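Local coordinates for protein transcriptional regulator, GntR family (Thermotoga maritima, PDB 3SXM) that probably acts as a DNA-binding transcription factor, the part here being its all-helical FCD domain, crystallised without the metal that domain can bind, at residues Phe21-Tyr26 with Glu116-Lys121; Asp28-Ser33 with Ile67-Asn72; Asn93-Val98 with Lys123-Asn128; Glu60-Leu65 with Glu105-Ile110. The protein carries 3 engineered substitutions. One frame throughout, in Å; residues are numbered along the deposited sequence. Where two conformers were deposited one is given.

Interaction 1 of 4, residues Phe21-Tyr26 with Glu116-Lys121; sequences FCLENY and EGAIEK
Gly-117 O, just ahead of the Ala-118 and Ile-119 that meet Leu-23 and Glu-24, is gripped twice: by Lys-121 N at 2.9 Å within its own helix and by the guanidinium of Arg-109 on helix 96-111. No polar bond joins 21-26 to 116-121 themselves, so the contact rests on apolar side chains. Leu-23 and Ile-119 carry most of it. The CG of Leu-23 lies anti to the backbone N (chi1 -176°), which sends the CD2 methyl across to the neighbouring helix. There CD2 comes 3.9 Å from Ala-118 O and 4.3 Å from the Ala-118 CB methyl, with Ile-119 CG1 close by at 4.2 Å. One branch thus touches both the backbone and the side chains of that turn. The side chain of Ile-119 crosses that of Glu-24 at about a right angle, so that Ile-119 CG1 sits 3.8 Å from the CG methylene of Glu-24. Glu-24 was modelled in two conformers and its approach to the Ile-119 CD1 methyl is too short to be sound, so the detail at this edge is doubtful. Behind Leu-23 and Ala-118 the side chain of Ile-110 on helix 96-111 touches both, closing the layer with a third helix. On another side of 21-26, Tyr-26 OH hydrogen-bonds Glu-13 of the second subunit. The two helix segments run antiparallel, at 172° with axes 10.1 Å apart, a helix pairing that belongs to the all-helical bundle of the FCD domain.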
# COMPACT_ATOMS: atom_id res chain seq x y z
N PHE A 21 3.51 -2.95 -4.01
CA PHE A 21 2.47 -3.94 -3.81
C PHE A 21 1.96 -4.42 -5.17
O PHE A 21 1.74 -5.62 -5.35
CB PHE A 21 1.28 -3.35 -3.00
CG PHE A 21 0.17 -4.35 -2.77
CD1 PHE A 21 0.22 -5.20 -1.69
CD2 PHE A 21 -0.95 -4.41 -3.59
CE1 PHE A 21 -0.81 -6.08 -1.41
CE2 PHE A 21 -1.93 -5.35 -3.36
CZ PHE A 21 -1.87 -6.16 -2.28
N CYS A 22 1.66 -3.50 -6.07
CA CYS A 22 1.08 -3.90 -7.37
C CYS A 22 2.09 -4.66 -8.24
O CYS A 22 1.76 -5.67 -8.86
CB CYS A 22 0.48 -2.71 -8.09
SG CYS A 22 -0.96 -2.03 -7.26
N LEU A 23 3.33 -4.16 -8.33
CA LEU A 23 4.37 -4.89 -9.04
C LEU A 23 4.57 -6.32 -8.52
O LEU A 23 4.71 -7.30 -9.30
CB LEU A 23 5.72 -4.10 -9.03
CG LEU A 23 6.86 -4.74 -9.84
CD1 LEU A 23 6.51 -4.97 -11.33
CD2 LEU A 23 8.10 -3.86 -9.65
N GLU A 24 4.61 -6.49 -7.20
CA GLU A 24 4.82 -7.78 -6.58
C GLU A 24 3.65 -8.72 -6.89
O GLU A 24 3.85 -9.89 -7.22
CB GLU A 24 4.90 -7.57 -5.05
CG GLU A 24 6.25 -7.17 -4.50
CD GLU A 24 6.35 -6.94 -2.97
OE1 GLU A 24 7.50 -6.96 -2.43
OE2 GLU A 24 5.31 -6.70 -2.31
N ASN A 25 2.44 -8.25 -6.74
CA ASN A 25 1.29 -9.11 -6.85
C ASN A 25 0.69 -9.28 -8.25
O ASN A 25 -0.06 -10.15 -8.47
CB ASN A 25 0.22 -8.64 -5.85
CG ASN A 25 0.62 -8.84 -4.43
OD1 ASN A 25 0.98 -7.95 -3.71
ND2 ASN A 25 0.59 -10.04 -4.04
N TYR A 26 1.09 -8.44 -9.18
CA TYR A 26 0.58 -8.47 -10.56
C TYR A 26 1.73 -8.54 -11.57
O TYR A 26 1.58 -8.20 -12.72
CB TYR A 26 -0.41 -7.33 -10.83
CG TYR A 26 -1.61 -7.45 -9.95
CD1 TYR A 26 -2.62 -8.28 -10.32
CD2 TYR A 26 -1.64 -6.89 -8.69
CE1 TYR A 26 -3.71 -8.48 -9.49
CE2 TYR A 26 -2.74 -7.08 -7.86
CZ TYR A 26 -3.74 -7.90 -8.24
OH TYR A 26 -4.86 -8.14 -7.41
N GLU A 116 12.38 -10.40 -8.34
CA GLU A 116 13.04 -9.89 -7.16
C GLU A 116 13.86 -8.63 -7.55
O GLU A 116 13.82 -7.61 -6.87
CB GLU A 116 13.97 -10.97 -6.56
CG GLU A 116 14.17 -10.85 -5.06
CD GLU A 116 15.18 -11.84 -4.48
OE1 GLU A 116 15.82 -12.59 -5.25
OE2 GLU A 116 15.33 -11.86 -3.24
N GLY A 117 14.58 -8.72 -8.64
CA GLY A 117 15.41 -7.61 -9.11
C GLY A 117 14.55 -6.43 -9.54
O GLY A 117 14.93 -5.28 -9.34
N ALA A 118 13.39 -6.68 -10.13
CA ALA A 118 12.51 -5.57 -10.51
C ALA A 118 12.00 -4.81 -9.32
O ALA A 118 12.00 -3.58 -9.34
CB ALA A 118 11.35 -6.04 -11.35
N ILE A 119 11.60 -5.53 -8.27
CA ILE A 119 11.14 -4.87 -7.06
C ILE A 119 12.26 -4.06 -6.45
O ILE A 119 12.08 -2.92 -6.05
CB ILE A 119 10.60 -5.94 -6.09
CG1 ILE A 119 9.32 -6.55 -6.67
CG2 ILE A 119 10.31 -5.29 -4.72
CD1 ILE A 119 8.96 -7.90 -6.03
N GLU A 120 13.46 -4.63 -6.44
CA GLU A 120 14.62 -3.89 -5.92
C GLU A 120 14.84 -2.61 -6.72
O GLU A 120 15.10 -1.56 -6.14
CB GLU A 120 15.90 -4.73 -5.96
CG GLU A 120 15.97 -5.84 -4.96
CD GLU A 120 17.24 -6.69 -5.10
OE1 GLU A 120 18.16 -6.33 -5.88
OE2 GLU A 120 17.32 -7.71 -4.41
N LYS A 121 14.76 -2.69 -8.04
CA LYS A 121 15.04 -1.51 -8.87
C LYS A 121 13.98 -0.42 -8.69
O LYS A 121 14.31 0.77 -8.70
CB LYS A 121 15.14 -1.88 -10.36
CG LYS A 121 15.70 -0.79 -11.27
CD LYS A 121 17.22 -0.55 -10.93
CE LYS A 121 17.92 0.38 -11.86
NZ LYS A 121 19.32 0.58 -11.30

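Interaction 2 of 4, residues Asp28-Ser33 with Ile67-Asn72; sequences DKIAGS and IRASGN
Ile-30 and Ala-69 bring the backbones of 28-33 and 67-72 together, their CA atoms 6.0 Å apart, where the short helix 27-31 meets the turn at the C-terminal end of helix 51-68. Ala-69 CB points into the contact and meets Ile-30. Ile-30 CG1 presses on Ala-69 CB at 3.3 Å, tighter than carbons usually pack, while the CD1 end of the same branch lies at 4.0 Å from Ala-69 CB. Lys-29 comes in beside it. With CG anti to the backbone N (chi1 -179°), its methylenes run past the oxygen end of the Ala-69 carbonyl, CD lying 3.2 Å and CE 3.3 Å from Ala-69 O; the chain then bends at chi4.

A serine bonds back to the backbone in each segment. Ser-33 OG gives a bond to Ile-30 O at 2.8 Å, and the Ser-33 N-H joins it on that oxygen. Ser-70 OG points its hydroxyl at Ile-67 O, nearly along the C=O axis, and accepts from Asn-72 N in an ST turn. The type I turn from Arg-68 to Gly-71, with positive phi at Gly-71, carries Ala-69 to the contact.

Ile-30 also packs on Leu-23 of helix 5-25 and Phe-66 of helix 51-68, Ile-67 lies against Ile-76 and Tyr-79 of helix 73-90, and Asn-72 ND2 bonds to Glu-13 of the second subunit.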
# COMPACT_ATOMS: atom_id res chain seq x y z
N ASP A 28 3.23 -10.84 -13.40
CA ASP A 28 3.11 -11.45 -14.71
C ASP A 28 2.21 -10.65 -15.62
O ASP A 28 2.46 -10.60 -16.85
CB ASP A 28 2.56 -12.90 -14.58
CG ASP A 28 3.52 -13.84 -13.89
OD1 ASP A 28 4.73 -13.60 -13.82
OD2 ASP A 28 3.06 -14.95 -13.47
N LYS A 29 1.14 -10.06 -15.08
CA LYS A 29 0.27 -9.21 -15.88
C LYS A 29 1.04 -7.99 -16.43
O LYS A 29 0.89 -7.61 -17.60
CB LYS A 29 -0.95 -8.74 -15.07
CG LYS A 29 -1.90 -7.88 -15.86
CD LYS A 29 -3.29 -7.85 -15.27
CE LYS A 29 -4.11 -6.68 -15.79
NZ LYS A 29 -5.20 -7.05 -16.74
N ILE A 30 1.83 -7.39 -15.57
CA ILE A 30 2.65 -6.26 -15.98
C ILE A 30 3.65 -6.70 -17.06
O ILE A 30 3.76 -6.08 -18.13
CB ILE A 30 3.34 -5.59 -14.78
CG1 ILE A 30 2.30 -4.97 -13.84
CG2 ILE A 30 4.35 -4.58 -15.28
CD1 ILE A 30 2.82 -4.72 -12.45
N ALA A 31 4.34 -7.80 -16.82
CA ALA A 31 5.35 -8.30 -17.74
C ALA A 31 4.80 -8.62 -19.10
O ALA A 31 5.51 -8.49 -20.11
CB ALA A 31 6.04 -9.53 -17.19
N GLY A 32 3.56 -9.08 -19.15
CA GLY A 32 2.98 -9.46 -20.43
C GLY A 32 2.19 -8.36 -21.15
O GLY A 32 1.63 -8.63 -22.25
N SER A 33 2.16 -7.15 -20.59
CA SER A 33 1.35 -6.08 -21.14
C SER A 33 2.01 -5.43 -22.37
O SER A 33 3.24 -5.28 -22.43
CB SER A 33 1.04 -5.03 -20.11
OG SER A 33 2.19 -4.38 -19.74
N ILE A 67 0.10 0.16 -11.26
CA ILE A 67 -1.14 0.30 -10.44
C ILE A 67 -2.33 -0.28 -11.21
O ILE A 67 -3.15 -1.07 -10.65
CB ILE A 67 -1.38 1.76 -10.10
CG1 ILE A 67 -0.24 2.31 -9.24
CG2 ILE A 67 -2.76 1.99 -9.46
CD1 ILE A 67 -0.17 1.79 -7.81
N ARG A 68 -2.45 0.07 -12.49
CA ARG A 68 -3.57 -0.34 -13.32
C ARG A 68 -3.65 -1.86 -13.45
O ARG A 68 -4.76 -2.41 -13.50
CB ARG A 68 -3.50 0.36 -14.69
CG ARG A 68 -4.50 -0.12 -15.72
CD ARG A 68 -5.89 0.25 -15.41
NE ARG A 68 -6.14 1.69 -15.47
CZ ARG A 68 -7.34 2.24 -15.32
NH1 ARG A 68 -8.39 1.47 -15.11
NH2 ARG A 68 -7.48 3.55 -15.40
N ALA A 69 -2.51 -2.55 -13.47
CA ALA A 69 -2.44 -3.99 -13.68
C ALA A 69 -3.12 -4.75 -12.52
O ALA A 69 -3.48 -5.89 -12.70
CB ALA A 69 -0.95 -4.43 -13.85
N SER A 70 -3.29 -4.10 -11.37
CA SER A 70 -4.04 -4.73 -10.24
C SER A 70 -5.47 -5.01 -10.62
O SER A 70 -6.11 -5.91 -10.06
CB SER A 70 -3.99 -3.86 -8.97
OG SER A 70 -4.76 -2.70 -9.15
N GLY A 71 -6.04 -4.21 -11.49
CA GLY A 71 -7.47 -4.26 -11.77
C GLY A 71 -8.33 -3.90 -10.59
O GLY A 71 -9.54 -4.12 -10.68
N ASN A 72 -7.74 -3.31 -9.56
CA ASN A 72 -8.43 -2.94 -8.34
C ASN A 72 -8.82 -1.47 -8.49
O ASN A 72 -7.96 -0.60 -8.38
CB ASN A 72 -7.53 -3.18 -7.13
CG ASN A 72 -8.20 -2.85 -5.82
OD1 ASN A 72 -8.95 -1.87 -5.71
ND2 ASN A 72 -7.99 -3.68 -4.82

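Interaction 3 of 4, residues Asn93-Val98 with Lys123-Asn128; sequences NERYVV and KEHLKN
Arg-95 starts just before helix 96-111, and its CB heads toward Asn-128 and His-125 on helix 115-135. CG lies anti to the backbone N (chi1 -161°), and the stem stays extended through CD to NE; the side chain also packs on Val-129. NE has a long, weak ion pair with Glu-132. CZ lies 4.1 Å from Asn-128 CB, and NH2 comes closer, resting 3.4 Å from that same Asn-128 CB. The guanidinium and the Asn-128 amide planes are 56° apart, so the two do not stack. Backbone atoms of Asn-128 lie over one guanidinium face, and Val-98 CG1 covers the opposite one, 3.4 Å above the plane and toward the rim.

His-125 belongs to a zinc site of this domain, seen with metal in another structure and completed by Asp-59, His-63 and His-103; here it is empty. NH1 ends 4.3 Å from His-125 ND1, which lies near the guanidinium plane, at its edge. Glu-102 bridges them: its OE1 forms a salt bridge with Arg-95 NH1 and a hydrogen bond with His-125 ND1, a second-shell hold on the imidazole. The other oxygen, OE2, hydrogen-bonds Asn-128 ND2, and Ser-99 OG meets NH1 as well.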
# COMPACT_ATOMS: atom_id res chain seq x y z
N ASN A 93 12.58 18.45 -8.81
CA ASN A 93 13.97 18.23 -9.16
C ASN A 93 14.06 17.48 -10.46
O ASN A 93 13.49 16.48 -10.59
CB ASN A 93 14.65 17.46 -8.05
CG ASN A 93 16.15 17.30 -8.26
OD1 ASN A 93 16.66 16.22 -8.25
ND2 ASN A 93 16.82 18.38 -8.40
N GLU A 94 14.83 17.99 -11.40
CA GLU A 94 14.98 17.38 -12.73
C GLU A 94 16.08 16.35 -12.82
O GLU A 94 17.26 16.69 -12.69
CB GLU A 94 15.39 18.52 -13.67
CG GLU A 94 15.66 18.11 -15.10
CD GLU A 94 17.08 17.63 -15.34
OE1 GLU A 94 18.03 18.44 -15.20
OE2 GLU A 94 17.23 16.44 -15.72
N ARG A 95 15.70 15.10 -13.04
CA ARG A 95 16.67 14.01 -13.10
C ARG A 95 16.61 13.21 -14.39
O ARG A 95 16.96 12.03 -14.37
CB ARG A 95 16.36 13.24 -11.82
CG ARG A 95 17.40 12.35 -11.35
CD ARG A 95 16.96 11.79 -10.00
NE ARG A 95 17.90 10.78 -9.61
CZ ARG A 95 17.70 9.47 -9.76
NH1 ARG A 95 16.61 9.02 -10.37
NH2 ARG A 95 18.64 8.66 -9.31
N TYR A 96 16.11 13.78 -15.47
CA TYR A 96 15.70 12.98 -16.65
C TYR A 96 16.59 11.81 -17.10
O TYR A 96 16.14 10.67 -17.27
CB TYR A 96 15.46 13.93 -17.84
CG TYR A 96 14.53 15.08 -17.57
CD1 TYR A 96 13.35 14.92 -16.89
CD2 TYR A 96 14.86 16.35 -17.98
CE1 TYR A 96 12.49 15.97 -16.63
CE2 TYR A 96 14.02 17.43 -17.72
CZ TYR A 96 12.83 17.23 -17.05
OH TYR A 96 11.98 18.29 -16.76
N VAL A 97 17.86 12.09 -17.28
CA VAL A 97 18.75 11.07 -17.82
C VAL A 97 18.83 9.89 -16.90
O VAL A 97 18.75 8.74 -17.35
CB VAL A 97 20.12 11.68 -18.07
CG1 VAL A 97 21.18 10.59 -18.33
CG2 VAL A 97 20.01 12.61 -19.26
N VAL A 98 19.06 10.16 -15.63
CA VAL A 98 19.25 9.09 -14.69
C VAL A 98 17.94 8.34 -14.41
O VAL A 98 17.95 7.12 -14.32
CB VAL A 98 19.92 9.58 -13.40
CG1 VAL A 98 20.02 8.44 -12.39
CG2 VAL A 98 21.28 10.14 -13.69
N LYS A 123 12.23 0.15 -5.92
CA LYS A 123 12.50 0.73 -4.59
C LYS A 123 13.71 1.65 -4.70
O LYS A 123 13.69 2.75 -4.19
CB LYS A 123 12.76 -0.34 -3.54
CG LYS A 123 11.51 -1.12 -3.14
CD LYS A 123 11.88 -2.20 -2.14
CE LYS A 123 10.66 -2.97 -1.72
NZ LYS A 123 10.95 -4.16 -0.86
N GLU A 124 14.75 1.19 -5.37
CA GLU A 124 15.96 2.01 -5.54
C GLU A 124 15.64 3.30 -6.27
O GLU A 124 16.13 4.37 -5.88
CB GLU A 124 17.04 1.23 -6.32
CG GLU A 124 17.60 0.05 -5.57
CD GLU A 124 18.42 -0.88 -6.49
OE1 GLU A 124 18.67 -0.49 -7.67
OE2 GLU A 124 18.81 -1.99 -6.01
N HIS A 125 14.85 3.21 -7.34
CA HIS A 125 14.47 4.37 -8.10
C HIS A 125 13.77 5.40 -7.22
O HIS A 125 14.10 6.60 -7.22
CB HIS A 125 13.57 3.97 -9.27
CG HIS A 125 12.85 5.11 -9.88
ND1 HIS A 125 13.50 6.04 -10.67
CD2 HIS A 125 11.58 5.54 -9.77
CE1 HIS A 125 12.64 6.96 -11.05
NE2 HIS A 125 11.47 6.69 -10.51
N LEU A 126 12.79 4.95 -6.45
CA LEU A 126 12.01 5.87 -5.67
C LEU A 126 12.83 6.44 -4.53
O LEU A 126 12.71 7.65 -4.25
CB LEU A 126 10.73 5.14 -5.17
CG LEU A 126 9.71 4.81 -6.28
CD1 LEU A 126 8.60 3.91 -5.76
CD2 LEU A 126 9.10 6.10 -6.90
N LYS A 127 13.68 5.65 -3.88
CA LYS A 127 14.54 6.15 -2.81
C LYS A 127 15.59 7.11 -3.36
O LYS A 127 15.96 8.06 -2.69
CB LYS A 127 15.16 5.05 -1.97
CG LYS A 127 14.08 4.23 -1.28
CD LYS A 127 14.46 3.70 0.06
CE LYS A 127 13.41 2.70 0.54
NZ LYS A 127 13.45 2.36 2.00
N ASN A 128 16.03 6.86 -4.58
CA ASN A 128 17.05 7.73 -5.21
C ASN A 128 16.44 9.06 -5.57
O ASN A 128 17.07 10.11 -5.30
CB ASN A 128 17.61 7.07 -6.49
CG ASN A 128 18.62 5.95 -6.23
OD1 ASN A 128 19.10 5.77 -5.12
ND2 ASN A 128 18.97 5.23 -7.28

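Interaction 4 of 4, residues Glu60-Leu65 with Glu105-Ile110; sequences ERLHKL and ELIERI
Leu-62 and Ile-107 make a wholly apolar, buried contact between helices 51-68 and 96-111, near the middle of the domain. Their CA atoms are 8.8 Å apart, and they meet through branched side chains, with no hydrogen bond between the segments. Leu-62 has its CG anti to the backbone N (chi1 -179°), so its fork reaches across to the other helix. Both prongs touch the same branch of Ile-107: Leu-62 CD1 lies 4.0 Å from Ile-107 CG1, and Leu-62 CD2 lies 4.1 Å from Ile-107 CD1. The leucine thus lies against the CG1-CD1 arm of the isoleucine, and CD2 also reaches Leu-106, with Leu-62 CD2 and Leu-106 CD2 meeting methyl to methyl at 4.3 Å. These spacings are relaxed van der Waals distances.

In the all-helical FCD domain this hydrophobic layer borders the metal site. His-63, next to Leu-62, is a zinc ligand in another structure of the protein. Without metal its NE2 is hydrogen-bonded to NE2 of His-103, a ligand from helix 96-111, and its ND1 to Glu-19, so protein partners occupy both ring nitrogens. Leu-36 of helix 34-44 touches both Leu-62 and Ile-110.

Another side of helix 51-68 is polar. Lys-64 NZ forms a salt bridge with Glu-60 OE2 at 2.8 Å, one turn back, meeting the carboxylate on its anti side and 17° out of its plane; Lys-64 also makes a cation-pi contact with Trp-83 of helix 73-90.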
# COMPACT_ATOMS: atom_id res chain seq x y z
N GLU A 60 5.12 8.75 -16.17
CA GLU A 60 3.74 8.68 -15.66
C GLU A 60 3.11 7.39 -16.14
O GLU A 60 2.49 6.64 -15.36
CB GLU A 60 2.94 9.88 -16.11
CG GLU A 60 1.47 9.77 -15.81
CD GLU A 60 0.65 10.99 -16.13
OE1 GLU A 60 1.20 11.99 -16.63
OE2 GLU A 60 -0.56 10.96 -15.86
N ARG A 61 3.31 7.05 -17.41
CA ARG A 61 2.72 5.82 -17.94
C ARG A 61 3.23 4.59 -17.24
O ARG A 61 2.44 3.67 -16.95
CB ARG A 61 2.95 5.68 -19.46
CG ARG A 61 2.16 6.59 -20.26
CD ARG A 61 2.64 6.58 -21.76
NE ARG A 61 2.32 5.32 -22.41
CZ ARG A 61 2.73 5.02 -23.64
NH1 ARG A 61 3.53 5.84 -24.29
NH2 ARG A 61 2.37 3.88 -24.18
N LEU A 62 4.52 4.52 -16.95
CA LEU A 62 5.10 3.29 -16.39
C LEU A 62 4.54 3.07 -14.99
O LEU A 62 4.12 1.96 -14.66
CB LEU A 62 6.63 3.40 -16.37
CG LEU A 62 7.33 2.16 -15.83
CD1 LEU A 62 7.01 0.91 -16.63
CD2 LEU A 62 8.80 2.39 -15.77
N HIS A 63 4.58 4.11 -14.16
CA HIS A 63 4.17 3.94 -12.76
C HIS A 63 2.67 3.74 -12.66
O HIS A 63 2.22 2.89 -11.86
CB HIS A 63 4.69 5.09 -11.91
CG HIS A 63 6.18 5.09 -11.82
ND1 HIS A 63 6.90 4.39 -10.87
CD2 HIS A 63 7.11 5.66 -12.64
CE1 HIS A 63 8.19 4.52 -11.10
NE2 HIS A 63 8.33 5.30 -12.16
N LYS A 64 1.88 4.42 -13.47
CA LYS A 64 0.42 4.16 -13.53
C LYS A 64 0.13 2.76 -14.05
O LYS A 64 -0.89 2.20 -13.62
CB LYS A 64 -0.32 5.20 -14.34
CG LYS A 64 -0.43 6.49 -13.57
CD LYS A 64 -1.22 7.52 -14.30
CE LYS A 64 -1.64 8.65 -13.35
NZ LYS A 64 -2.34 9.71 -14.13
N LEU A 65 0.96 2.18 -14.94
CA LEU A 65 0.72 0.82 -15.46
C LEU A 65 0.80 -0.16 -14.32
O LEU A 65 -0.02 -1.12 -14.24
CB LEU A 65 1.79 0.44 -16.54
CG LEU A 65 1.85 -1.04 -16.93
CD1 LEU A 65 0.62 -1.49 -17.55
CD2 LEU A 65 3.03 -1.27 -17.84
N GLU A 105 16.15 -0.04 -17.17
CA GLU A 105 16.64 -1.23 -16.51
C GLU A 105 15.56 -1.94 -15.71
O GLU A 105 15.51 -3.19 -15.73
CB GLU A 105 17.90 -0.89 -15.71
CG GLU A 105 19.04 -0.54 -16.69
CD GLU A 105 20.31 -0.08 -16.05
OE1 GLU A 105 20.32 0.40 -14.90
OE2 GLU A 105 21.33 -0.19 -16.78
N LEU A 106 14.70 -1.16 -15.08
CA LEU A 106 13.54 -1.76 -14.38
C LEU A 106 12.71 -2.56 -15.38
O LEU A 106 12.29 -3.70 -15.12
CB LEU A 106 12.73 -0.65 -13.74
CG LEU A 106 11.35 -1.01 -13.16
CD1 LEU A 106 11.46 -2.08 -12.11
CD2 LEU A 106 10.73 0.21 -12.58
N ILE A 107 12.38 -1.94 -16.49
CA ILE A 107 11.56 -2.62 -17.48
C ILE A 107 12.26 -3.91 -17.94
O ILE A 107 11.62 -4.95 -18.08
CB ILE A 107 11.25 -1.73 -18.62
CG1 ILE A 107 10.35 -0.59 -18.16
CG2 ILE A 107 10.56 -2.52 -19.73
CD1 ILE A 107 10.18 0.50 -19.17
N GLU A 108 13.57 -3.88 -18.16
CA GLU A 108 14.23 -5.08 -18.68
C GLU A 108 14.22 -6.17 -17.64
O GLU A 108 14.06 -7.34 -17.97
CB GLU A 108 15.63 -4.76 -19.15
CG GLU A 108 16.47 -5.96 -19.58
CD GLU A 108 15.91 -6.75 -20.71
OE1 GLU A 108 15.26 -6.13 -21.58
OE2 GLU A 108 16.14 -8.00 -20.70
N ARG A 109 14.32 -5.81 -16.35
CA ARG A 109 14.22 -6.82 -15.27
C ARG A 109 12.86 -7.47 -15.31
O ARG A 109 12.71 -8.68 -15.12
CB ARG A 109 14.51 -6.22 -13.90
CG ARG A 109 15.99 -5.81 -13.72
CD ARG A 109 16.30 -5.32 -12.32
NE ARG A 109 17.66 -4.75 -12.23
CZ ARG A 109 18.25 -4.39 -11.11
NH1 ARG A 109 17.64 -4.54 -9.94
NH2 ARG A 109 19.45 -3.85 -11.15
N ILE A 110 11.83 -6.66 -15.47
CA ILE A 110 10.47 -7.17 -15.56
C ILE A 110 10.31 -8.13 -16.75
O ILE A 110 9.82 -9.29 -16.60
CB ILE A 110 9.41 -6.03 -15.63
CG1 ILE A 110 9.43 -5.17 -14.35
CG2 ILE A 110 8.03 -6.62 -15.88
CD1 ILE A 110 8.60 -3.89 -14.50

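Along the chain the segments run 21-26, 28-33, 60-65, 67-72, 93-98, 105-110, 116-121 and 123-128. Interaction 1, joining helices 5-25 and 115-135, spans about 100 residues and encloses interactions 2 and 4 along the chain. Interactions 1, 2 and 4 form a compact group, centres 10 to 11 Å apart, in which each touches the other two. Interactions 2 and 4 share helix 51-68, interactions 3 and 4 helix 96-111, and interactions 1 and 3 use adjoining parts of helix 115-135. Interaction 3 lies about 23 Å from interaction 2, centre to centre. His-63 on helix 51-68 meets His-125 on helix 115-135, so ligands of one zinc site, seen with metal in another structure, come together from different helices.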